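Local coordinates for protein alkyl hydroperoxide reductase/ Thiol specific antioxidant/ Mal allergen (Burkholderia ambifaria, PDB 5ENU) that probably reduces hydrogen peroxide and organic hydroperoxides by thiol chemistry, as a peroxiredoxin of the AhpC/TSA family with a thioredoxin-like fold, at residues Y42-P50 against S83-L91; L131-W142 against D153-L161. One frame throughout, in Å; residues are numbered along the deposited sequence. Where two conformers were deposited one is given.

Contact 1: Y42-P50 against S83-L91; sequences YFYPKDNTP and SHDNFKAKL
D47 takes hydrogen bonds from S83 and H84 through a single carboxylate oxygen, OD2, tying the loop after strand 38-43 to helix 81-91 of this thioredoxin-like fold. The loop carries the PxxxTxxC signature of peroxiredoxins (P45, T49, C52), in which C52 fits the position of the peroxidatic cysteine, as in relatives. H84 ND1 gives its N-H to the syn lone pair of D47 OD2 at 2.7 Å, bent to 157° at the hydrogen and nearly in the imidazole plane. S83 OG reaches the anti lone pair of the same oxygen, D47 OD2, also at 2.7 Å; with its OG anti to the backbone N (chi1 178°), the serine points its hydroxyl at the loop. The other oxygen, D47 OD1, accepts from Y44 OH, and the three donors together fix the rotation of the carboxylate. H84 is gripped at both nitrogens, because NE2 donates to the carbonyl of I98, while the backbone N of D47 donates to D79.

The backbone and CB of D47 lie on one face of F87. D47 CA sits over the ring centre in a CH-pi contact, 4.1 Å from the F87 centroid, and N48 N approaches that face near CE1. Y44 and F87 slide past each other with ring planes 34° apart, touching through their CE2 atoms; L97 of strand 97-99 touches both side chains.

Toward solvent, N48, third in the type II turn K46-T49, makes one direct hydrogen bond and two water-mediated ones. Its ND2 meets a water held by S83 O and, more weakly, a second water bonded to S83 OG. N48 OD1 receives K90 NZ at 2.8 Å, the lysine chain bending at chi3 to bring the ammonium in tilted out of the amide's carbonyl plane.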
loop_
_atom_site.group_PDB
_atom_site.type_symbol
_atom_site.label_atom_id
_atom_site.label_comp_id
_atom_site.label_asym_id
_atom_site.label_seq_id
_atom_site.Cartn_x
_atom_site.Cartn_y
_atom_site.Cartn_z
ATOM N N TYR A 42 0.289 1.044 -1.299
ATOM C CA TYR A 42 -0.433 0.070 -2.114
ATOM C C TYR A 42 -0.652 -1.211 -1.318
ATOM O O TYR A 42 0.311 -1.787 -0.790
ATOM C CB TYR A 42 0.205 -0.179 -3.498
ATOM C CG TYR A 42 1.359 -1.165 -3.609
ATOM C CD1 TYR A 42 2.692 -0.752 -3.485
ATOM C CD2 TYR A 42 1.115 -2.507 -3.913
ATOM C CE1 TYR A 42 3.745 -1.652 -3.617
ATOM C CE2 TYR A 42 2.170 -3.418 -4.057
ATOM C CZ TYR A 42 3.479 -2.982 -3.881
ATOM O OH TYR A 42 4.549 -3.848 -4.026
ATOM N N PHE A 43 -1.916 -1.631 -1.223
ATOM C CA PHE A 43 -2.292 -2.863 -0.535
ATOM C C PHE A 43 -2.432 -3.976 -1.558
ATOM O O PHE A 43 -3.063 -3.780 -2.616
ATOM C CB PHE A 43 -3.640 -2.694 0.177
ATOM C CG PHE A 43 -3.593 -1.785 1.381
ATOM C CD1 PHE A 43 -3.544 -0.414 1.234
ATOM C CD2 PHE A 43 -3.605 -2.323 2.670
ATOM C CE1 PHE A 43 -3.507 0.414 2.346
ATOM C CE2 PHE A 43 -3.568 -1.499 3.803
ATOM C CZ PHE A 43 -3.510 -0.123 3.629
ATOM N N TYR A 44 -1.808 -5.118 -1.267
ATOM C CA TYR A 44 -1.862 -6.259 -2.170
ATOM C C TYR A 44 -2.213 -7.510 -1.374
ATOM O O TYR A 44 -1.839 -7.624 -0.202
ATOM C CB TYR A 44 -0.533 -6.445 -2.933
ATOM C CG TYR A 44 0.678 -6.696 -2.046
ATOM C CD1 TYR A 44 1.377 -5.635 -1.449
ATOM C CD2 TYR A 44 1.127 -8.000 -1.810
ATOM C CE1 TYR A 44 2.494 -5.878 -0.647
ATOM C CE2 TYR A 44 2.248 -8.241 -1.017
ATOM C CZ TYR A 44 2.923 -7.183 -0.440
ATOM O OH TYR A 44 4.023 -7.414 0.359
ATOM N N PRO A 45 -2.971 -8.446 -1.960
ATOM C CA PRO A 45 -3.487 -9.569 -1.148
ATOM C C PRO A 45 -2.426 -10.439 -0.479
ATOM O O PRO A 45 -2.587 -10.767 0.707
ATOM C CB PRO A 45 -4.345 -10.367 -2.141
ATOM C CG PRO A 45 -4.702 -9.430 -3.233
ATOM C CD PRO A 45 -3.662 -8.321 -3.258
ATOM N N LYS A 46 -1.354 -10.839 -1.174
ATOM C CA LYS A 46 -0.506 -11.892 -0.604
ATOM C C LYS A 46 0.870 -11.943 -1.256
ATOM O O LYS A 46 0.975 -12.016 -2.488
ATOM C CB LYS A 46 -1.157 -13.277 -0.771
ATOM N N ASP A 47 1.915 -11.961 -0.429
ATOM C CA ASP A 47 3.263 -12.209 -0.933
ATOM C C ASP A 47 3.281 -13.483 -1.773
ATOM O O ASP A 47 2.624 -14.477 -1.446
ATOM C CB ASP A 47 4.241 -12.417 0.235
ATOM C CG ASP A 47 4.557 -11.149 1.015
ATOM O OD1 ASP A 47 4.104 -10.050 0.627
ATOM O OD2 ASP A 47 5.280 -11.244 2.043
ATOM N N ASN A 48 4.035 -13.445 -2.873
ATOM C CA ASN A 48 4.401 -14.593 -3.702
ATOM C C ASN A 48 3.309 -15.057 -4.652
ATOM O O ASN A 48 3.483 -16.105 -5.289
ATOM C CB ASN A 48 4.981 -15.771 -2.912
ATOM C CG ASN A 48 6.188 -15.368 -2.124
ATOM O OD1 ASN A 48 7.183 -14.938 -2.704
ATOM N ND2 ASN A 48 6.088 -15.422 -0.798
ATOM N N THR A 49 2.219 -14.330 -4.783
ATOM C CA THR A 49 1.229 -14.720 -5.773
ATOM C C THR A 49 1.517 -14.004 -7.085
ATOM O O THR A 49 2.248 -13.000 -7.108
ATOM C CB THR A 49 -0.176 -14.367 -5.271
ATOM O OG1 THR A 49 -0.258 -12.964 -5.039
ATOM C CG2 THR A 49 -0.491 -15.094 -3.973
ATOM N N PRO A 50 0.955 -14.485 -8.204
ATOM C CA PRO A 50 1.302 -13.885 -9.513
ATOM C C PRO A 50 0.994 -12.402 -9.623
ATOM O O PRO A 50 1.862 -11.627 -10.056
ATOM C CB PRO A 50 0.502 -14.742 -10.514
ATOM C CG PRO A 50 0.335 -16.062 -9.825
ATOM C CD PRO A 50 0.173 -15.730 -8.365
ATOM N N SER A 83 8.159 -13.266 5.726
ATOM C CA SER A 83 7.702 -13.407 4.354
ATOM C C SER A 83 8.081 -12.177 3.545
ATOM O O SER A 83 8.557 -12.293 2.407
ATOM C CB SER A 83 6.187 -13.589 4.352
ATOM O OG SER A 83 5.667 -13.695 3.038
ATOM N N HIS A 84 7.870 -10.987 4.113
ATOM C CA HIS A 84 8.204 -9.755 3.405
ATOM C C HIS A 84 9.696 -9.674 3.090
ATOM O O HIS A 84 10.077 -9.238 1.995
ATOM C CB HIS A 84 7.806 -8.545 4.239
ATOM C CG HIS A 84 6.362 -8.179 4.159
ATOM N ND1 HIS A 84 5.442 -8.866 3.396
ATOM C CD2 HIS A 84 5.694 -7.147 4.722
ATOM C CE1 HIS A 84 4.267 -8.263 3.486
ATOM N NE2 HIS A 84 4.390 -7.229 4.304
ATOM N N ASP A 85 10.561 -10.052 4.041
ATOM C CA ASP A 85 11.993 -10.016 3.757
ATOM C C ASP A 85 12.330 -10.906 2.566
ATOM O O ASP A 85 13.130 -10.529 1.699
ATOM C CB ASP A 85 12.787 -10.486 4.979
ATOM C CG ASP A 85 12.877 -9.442 6.080
ATOM O OD1 ASP A 85 12.655 -8.241 5.822
ATOM O OD2 ASP A 85 13.180 -9.842 7.225
ATOM N N ASN A 86 11.743 -12.104 2.527
ATOM C CA ASN A 86 11.985 -13.033 1.429
ATOM C C ASN A 86 11.449 -12.480 0.117
ATOM O O ASN A 86 12.127 -12.539 -0.915
ATOM C CB ASN A 86 11.349 -14.384 1.759
ATOM C CG ASN A 86 12.214 -15.209 2.687
ATOM O OD1 ASN A 86 13.398 -15.406 2.419
ATOM N ND2 ASN A 86 11.636 -15.686 3.789
ATOM N N PHE A 87 10.227 -11.943 0.142
ATOM C CA PHE A 87 9.584 -11.455 -1.073
ATOM C C PHE A 87 10.319 -10.231 -1.612
ATOM O O PHE A 87 10.573 -10.131 -2.819
ATOM C CB PHE A 87 8.126 -11.128 -0.723
ATOM C CG PHE A 87 7.244 -10.752 -1.894
ATOM C CD1 PHE A 87 7.111 -11.583 -2.993
ATOM C CD2 PHE A 87 6.453 -9.612 -1.840
ATOM C CE1 PHE A 87 6.264 -11.247 -4.042
ATOM C CE2 PHE A 87 5.618 -9.284 -2.866
ATOM C CZ PHE A 87 5.519 -10.095 -3.967
ATOM N N LYS A 88 10.690 -9.302 -0.726
ATOM C CA LYS A 88 11.476 -8.138 -1.136
ATOM C C LYS A 88 12.814 -8.554 -1.740
ATOM O O LYS A 88 13.256 -7.977 -2.750
ATOM C CB LYS A 88 11.689 -7.217 0.071
ATOM C CG LYS A 88 12.542 -5.972 -0.198
ATOM C CD LYS A 88 12.643 -5.135 1.058
ATOM C CE LYS A 88 13.726 -4.075 0.953
ATOM N NZ LYS A 88 13.357 -2.945 0.091
ATOM N N ALA A 89 13.481 -9.550 -1.138
ATOM C CA ALA A 89 14.755 -10.029 -1.682
ATOM C C ALA A 89 14.570 -10.699 -3.044
ATOM O O ALA A 89 15.364 -10.476 -3.969
ATOM C CB ALA A 89 15.411 -10.983 -0.682
ATOM N N LYS A 90 13.541 -11.537 -3.182
ATOM C CA LYS A 90 13.315 -12.252 -4.434
ATOM C C LYS A 90 13.076 -11.289 -5.590
ATOM O O LYS A 90 13.571 -11.510 -6.704
ATOM C CB LYS A 90 12.121 -13.198 -4.280
ATOM C CG LYS A 90 11.798 -13.957 -5.558
ATOM C CD LYS A 90 10.863 -15.121 -5.327
ATOM C CE LYS A 90 9.486 -14.678 -5.050
ATOM N NZ LYS A 90 8.593 -15.866 -4.974
ATOM N N LEU A 91 12.305 -10.228 -5.351
ATOM C CA LEU A 91 11.972 -9.259 -6.382
ATOM C C LEU A 91 12.944 -8.087 -6.430
ATOM O O LEU A 91 12.808 -7.220 -7.305
ATOM C CB LEU A 91 10.544 -8.740 -6.166
ATOM C CG LEU A 91 9.357 -9.608 -6.606
ATOM C CD1 LEU A 91 9.311 -10.969 -5.912
ATOM C CD2 LEU A 91 8.064 -8.840 -6.369
HETATM O O HOH W 1 8.111 -14.751 1.033
HETATM O O HOH W 2 5.167 -16.060 1.547
#

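Contact 2: L131-W142 against D153-L161; sequences LIDADGVLRQAW and DVLSAVQAL
The C-terminal helix 150-160 packs on the beta-hairpin of strands 120-132 and 138-143, an alpha/beta layer of the thioredoxin-like fold; helix segment 153-160 runs nearly antiparallel to strand 138-142 (168°), the axes coming within 10.2 Å. L131 splits its branches: CD1 meets V158 CG2 at 3.7 Å, and CD2 lies against A157 CB and meets L161 CD1 tip to tip. The indole of W142 is sandwiched, with V154 CG2 in a CH-pi contact over its six-membered ring, 4.0 Å from the centroid, and the amide NE2 of Q140 over the opposite face. A157 CB lies at the edge of the same indole. A classic beta bulge sets R139 and Q140 together across from L131 on the neighbouring strand, and both direct their side chains toward the helix.

Past the helix, L161 CD2 rests over one face of the R139 guanidinium, 3.6 Å from CZ. A salt bridge from R139 NH1 to the anti lone pair of D133 OD2, at 2.9 Å, fixes that group's orientation. D133 OD1 forms an Asx turn with D135 N and also accepts from V137 N. A water 2.9 Å from R139 NH1 donates to L161 OXT at 2.7 Å.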
loop_
_atom_site.group_PDB
_atom_site.type_symbol
_atom_site.label_atom_id
_atom_site.label_comp_id
_atom_site.label_asym_id
_atom_site.label_seq_id
_atom_site.Cartn_x
_atom_site.Cartn_y
_atom_site.Cartn_z
ATOM N N LEU A 131 -3.011 7.373 -2.797
ATOM C CA LEU A 131 -2.033 8.424 -3.035
ATOM C C LEU A 131 -2.265 9.511 -1.999
ATOM O O LEU A 131 -3.320 10.160 -1.995
ATOM C CB LEU A 131 -2.142 8.975 -4.455
ATOM C CG LEU A 131 -1.297 10.209 -4.764
ATOM C CD1 LEU A 131 0.166 9.952 -4.433
ATOM C CD2 LEU A 131 -1.449 10.602 -6.227
ATOM N N ILE A 132 -1.288 9.683 -1.116
ATOM C CA ILE A 132 -1.331 10.645 -0.023
ATOM C C ILE A 132 -0.289 11.709 -0.339
ATOM O O ILE A 132 0.843 11.375 -0.713
ATOM C CB ILE A 132 -1.035 9.934 1.311
ATOM C CG1 ILE A 132 -2.082 8.845 1.591
ATOM C CG2 ILE A 132 -0.930 10.939 2.453
ATOM C CD1 ILE A 132 -1.656 7.843 2.635
ATOM N N ASP A 133 -0.659 12.983 -0.227
ATOM C CA ASP A 133 0.280 14.038 -0.602
ATOM C C ASP A 133 1.262 14.360 0.525
ATOM O O ASP A 133 1.233 13.772 1.614
ATOM C CB ASP A 133 -0.437 15.262 -1.182
ATOM C CG ASP A 133 -1.248 16.042 -0.155
ATOM O OD1 ASP A 133 -1.092 15.842 1.076
ATOM O OD2 ASP A 133 -2.027 16.923 -0.604
ATOM N N ALA A 134 2.164 15.310 0.243
ATOM C CA ALA A 134 3.186 15.712 1.210
ATOM C C ALA A 134 2.584 16.315 2.472
ATOM O O ALA A 134 3.284 16.414 3.490
ATOM C CB ALA A 134 4.144 16.708 0.558
ATOM N N ASP A 135 1.328 16.758 2.416
ATOM C CA ASP A 135 0.627 17.332 3.558
ATOM C C ASP A 135 -0.118 16.273 4.374
ATOM O O ASP A 135 -0.729 16.610 5.403
ATOM C CB ASP A 135 -0.356 18.428 3.090
ATOM C CG ASP A 135 0.317 19.560 2.342
ATOM O OD1 ASP A 135 1.389 20.031 2.777
ATOM O OD2 ASP A 135 -0.255 19.990 1.313
ATOM N N GLY A 136 -0.080 15.004 3.959
ATOM C CA GLY A 136 -0.769 13.950 4.681
ATOM C C GLY A 136 -2.233 13.781 4.330
ATOM O O GLY A 136 -2.946 13.061 5.047
ATOM N N VAL A 137 -2.691 14.365 3.226
ATOM C CA VAL A 137 -4.090 14.286 2.818
ATOM C C VAL A 137 -4.258 13.213 1.749
ATOM O O VAL A 137 -3.407 13.070 0.850
ATOM C CB VAL A 137 -4.561 15.667 2.328
ATOM C CG1 VAL A 137 -5.914 15.588 1.624
ATOM C CG2 VAL A 137 -4.607 16.627 3.498
ATOM N N LEU A 138 -5.334 12.428 1.856
ATOM C CA LEU A 138 -5.623 11.424 0.834
ATOM C C LEU A 138 -6.141 12.115 -0.421
ATOM O O LEU A 138 -7.184 12.778 -0.382
ATOM C CB LEU A 138 -6.645 10.413 1.345
ATOM C CG LEU A 138 -7.005 9.320 0.328
ATOM C CD1 LEU A 138 -5.769 8.529 -0.102
ATOM C CD2 LEU A 138 -8.103 8.357 0.848
ATOM N N ARG A 139 -5.420 11.960 -1.531
ATOM C CA ARG A 139 -5.753 12.658 -2.768
ATOM C C ARG A 139 -6.486 11.768 -3.755
ATOM O O ARG A 139 -7.306 12.266 -4.536
ATOM C CB ARG A 139 -4.485 13.210 -3.439
ATOM C CG ARG A 139 -3.705 14.197 -2.566
ATOM C CD ARG A 139 -4.491 15.456 -2.264
ATOM N NE ARG A 139 -4.766 16.186 -3.491
ATOM C CZ ARG A 139 -3.970 17.121 -4.006
ATOM N NH1 ARG A 139 -2.834 17.471 -3.388
ATOM N NH2 ARG A 139 -4.299 17.707 -5.153
ATOM N N GLN A 140 -6.210 10.467 -3.744
ATOM C CA GLN A 140 -6.864 9.579 -4.685
ATOM C C GLN A 140 -6.826 8.161 -4.129
ATOM O O GLN A 140 -5.843 7.759 -3.483
ATOM C CB GLN A 140 -6.178 9.656 -6.050
ATOM C CG GLN A 140 -6.872 8.844 -7.115
ATOM C CD GLN A 140 -6.466 9.253 -8.521
ATOM O OE1 GLN A 140 -5.614 10.146 -8.726
ATOM N NE2 GLN A 140 -7.057 8.585 -9.510
ATOM N N ALA A 141 -7.897 7.413 -4.382
ATOM C CA ALA A 141 -7.998 6.007 -4.033
ATOM C C ALA A 141 -8.334 5.219 -5.285
ATOM O O ALA A 141 -9.084 5.691 -6.149
ATOM C CB ALA A 141 -9.105 5.774 -2.998
ATOM N N TRP A 142 -7.776 4.013 -5.378
ATOM C CA TRP A 142 -8.129 3.060 -6.425
ATOM C C TRP A 142 -8.480 1.768 -5.699
ATOM O O TRP A 142 -7.592 1.143 -5.115
ATOM C CB TRP A 142 -6.910 2.787 -7.306
ATOM C CG TRP A 142 -6.367 3.919 -8.143
ATOM C CD1 TRP A 142 -6.573 4.110 -9.483
ATOM C CD2 TRP A 142 -5.421 4.927 -7.732
ATOM N NE1 TRP A 142 -5.844 5.195 -9.918
ATOM C CE2 TRP A 142 -5.128 5.713 -8.866
ATOM C CE3 TRP A 142 -4.805 5.248 -6.506
ATOM C CZ2 TRP A 142 -4.248 6.813 -8.828
ATOM C CZ3 TRP A 142 -3.919 6.344 -6.465
ATOM C CH2 TRP A 142 -3.658 7.119 -7.623
ATOM N N ASP A 153 -0.979 4.413 -14.141
ATOM C CA ASP A 153 -1.975 5.373 -13.680
ATOM C C ASP A 153 -1.525 6.059 -12.398
ATOM O O ASP A 153 -1.720 7.269 -12.232
ATOM C CB ASP A 153 -3.315 4.667 -13.431
ATOM C CG ASP A 153 -3.967 4.144 -14.707
ATOM O OD1 ASP A 153 -3.618 4.600 -15.814
ATOM O OD2 ASP A 153 -4.878 3.287 -14.595
ATOM N N VAL A 154 -0.964 5.299 -11.457
ATOM C CA VAL A 154 -0.528 5.906 -10.206
ATOM C C VAL A 154 0.614 6.885 -10.463
ATOM O O VAL A 154 0.642 7.982 -9.887
ATOM C CB VAL A 154 -0.172 4.830 -9.169
ATOM C CG1 VAL A 154 0.326 5.457 -7.863
ATOM C CG2 VAL A 154 -1.375 3.938 -8.903
ATOM N N LEU A 155 1.551 6.530 -11.356
ATOM C CA LEU A 155 2.648 7.452 -11.651
ATOM C C LEU A 155 2.119 8.739 -12.272
ATOM O O LEU A 155 2.550 9.838 -11.903
ATOM C CB LEU A 155 3.680 6.804 -12.573
ATOM C CG LEU A 155 4.863 7.707 -12.963
ATOM C CD1 LEU A 155 5.669 8.218 -11.765
ATOM C CD2 LEU A 155 5.769 7.007 -13.972
ATOM N N SER A 156 1.183 8.626 -13.219
ATOM C CA SER A 156 0.591 9.826 -13.803
ATOM C C SER A 156 -0.034 10.699 -12.722
ATOM O O SER A 156 0.152 11.918 -12.709
ATOM C CB SER A 156 -0.451 9.441 -14.854
ATOM O OG SER A 156 0.141 8.752 -15.941
ATOM N N ALA A 157 -0.755 10.087 -11.782
ATOM C CA ALA A 157 -1.389 10.867 -10.726
ATOM C C ALA A 157 -0.347 11.544 -9.837
ATOM O O ALA A 157 -0.490 12.725 -9.496
ATOM C CB ALA A 157 -2.318 9.956 -9.913
ATOM N N VAL A 158 0.721 10.821 -9.482
ATOM C CA VAL A 158 1.809 11.400 -8.696
ATOM C C VAL A 158 2.399 12.610 -9.413
ATOM O O VAL A 158 2.651 13.663 -8.805
ATOM C CB VAL A 158 2.882 10.330 -8.416
ATOM C CG1 VAL A 158 4.212 10.959 -7.990
ATOM C CG2 VAL A 158 2.393 9.334 -7.336
ATOM N N GLN A 159 2.638 12.473 -10.721
ATOM C CA GLN A 159 3.285 13.551 -11.467
ATOM C C GLN A 159 2.396 14.781 -11.591
ATOM O O GLN A 159 2.902 15.899 -11.714
ATOM C CB GLN A 159 3.713 13.043 -12.843
ATOM C CG GLN A 159 4.878 12.059 -12.773
ATOM C CD GLN A 159 5.134 11.354 -14.075
ATOM O OE1 GLN A 159 4.227 11.143 -14.866
ATOM N NE2 GLN A 159 6.377 10.967 -14.294
ATOM N N ALA A 160 1.082 14.597 -11.597
ATOM C CA ALA A 160 0.157 15.700 -11.787
ATOM C C ALA A 160 -0.225 16.409 -10.495
ATOM O O ALA A 160 -0.911 17.432 -10.566
ATOM C CB ALA A 160 -1.132 15.209 -12.449
ATOM N N LEU A 161 0.181 15.910 -9.329
ATOM C CA LEU A 161 -0.207 16.565 -8.080
ATOM C C LEU A 161 0.341 17.989 -8.019
ATOM O O LEU A 161 1.466 18.254 -8.468
ATOM C CB LEU A 161 0.275 15.793 -6.866
ATOM C CG LEU A 161 -0.542 14.606 -6.379
ATOM C CD1 LEU A 161 0.065 14.077 -5.098
ATOM C CD2 LEU A 161 -2.036 14.921 -6.167
ATOM O OXT LEU A 161 -0.333 18.907 -7.524
HETATM O O HOH W 3 -1.493 19.394 -5.113
#

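Contacts 1 and 2 illustrate how helices can be held around one central sheet by different chemistry: contact 1 joins a loop to a helix, while contact 2 seats a helix on strands of the sheet. Strands 38-43 and 120-132 are neighbours in it, yet the two contacts lie on opposite sides of the chain's centre, about 23 Å between centres, and do not touch. Each is partly buried. In contact 1 the buried zone is polar, a carboxylate surrounded by donors, and direct hydrogen bonds cross between the segments. In contact 2 none crosses: aliphatic and indole surfaces make the interior, and the ion pair lies within the hairpin at the exposed rim. Water bridges the segments at both rims.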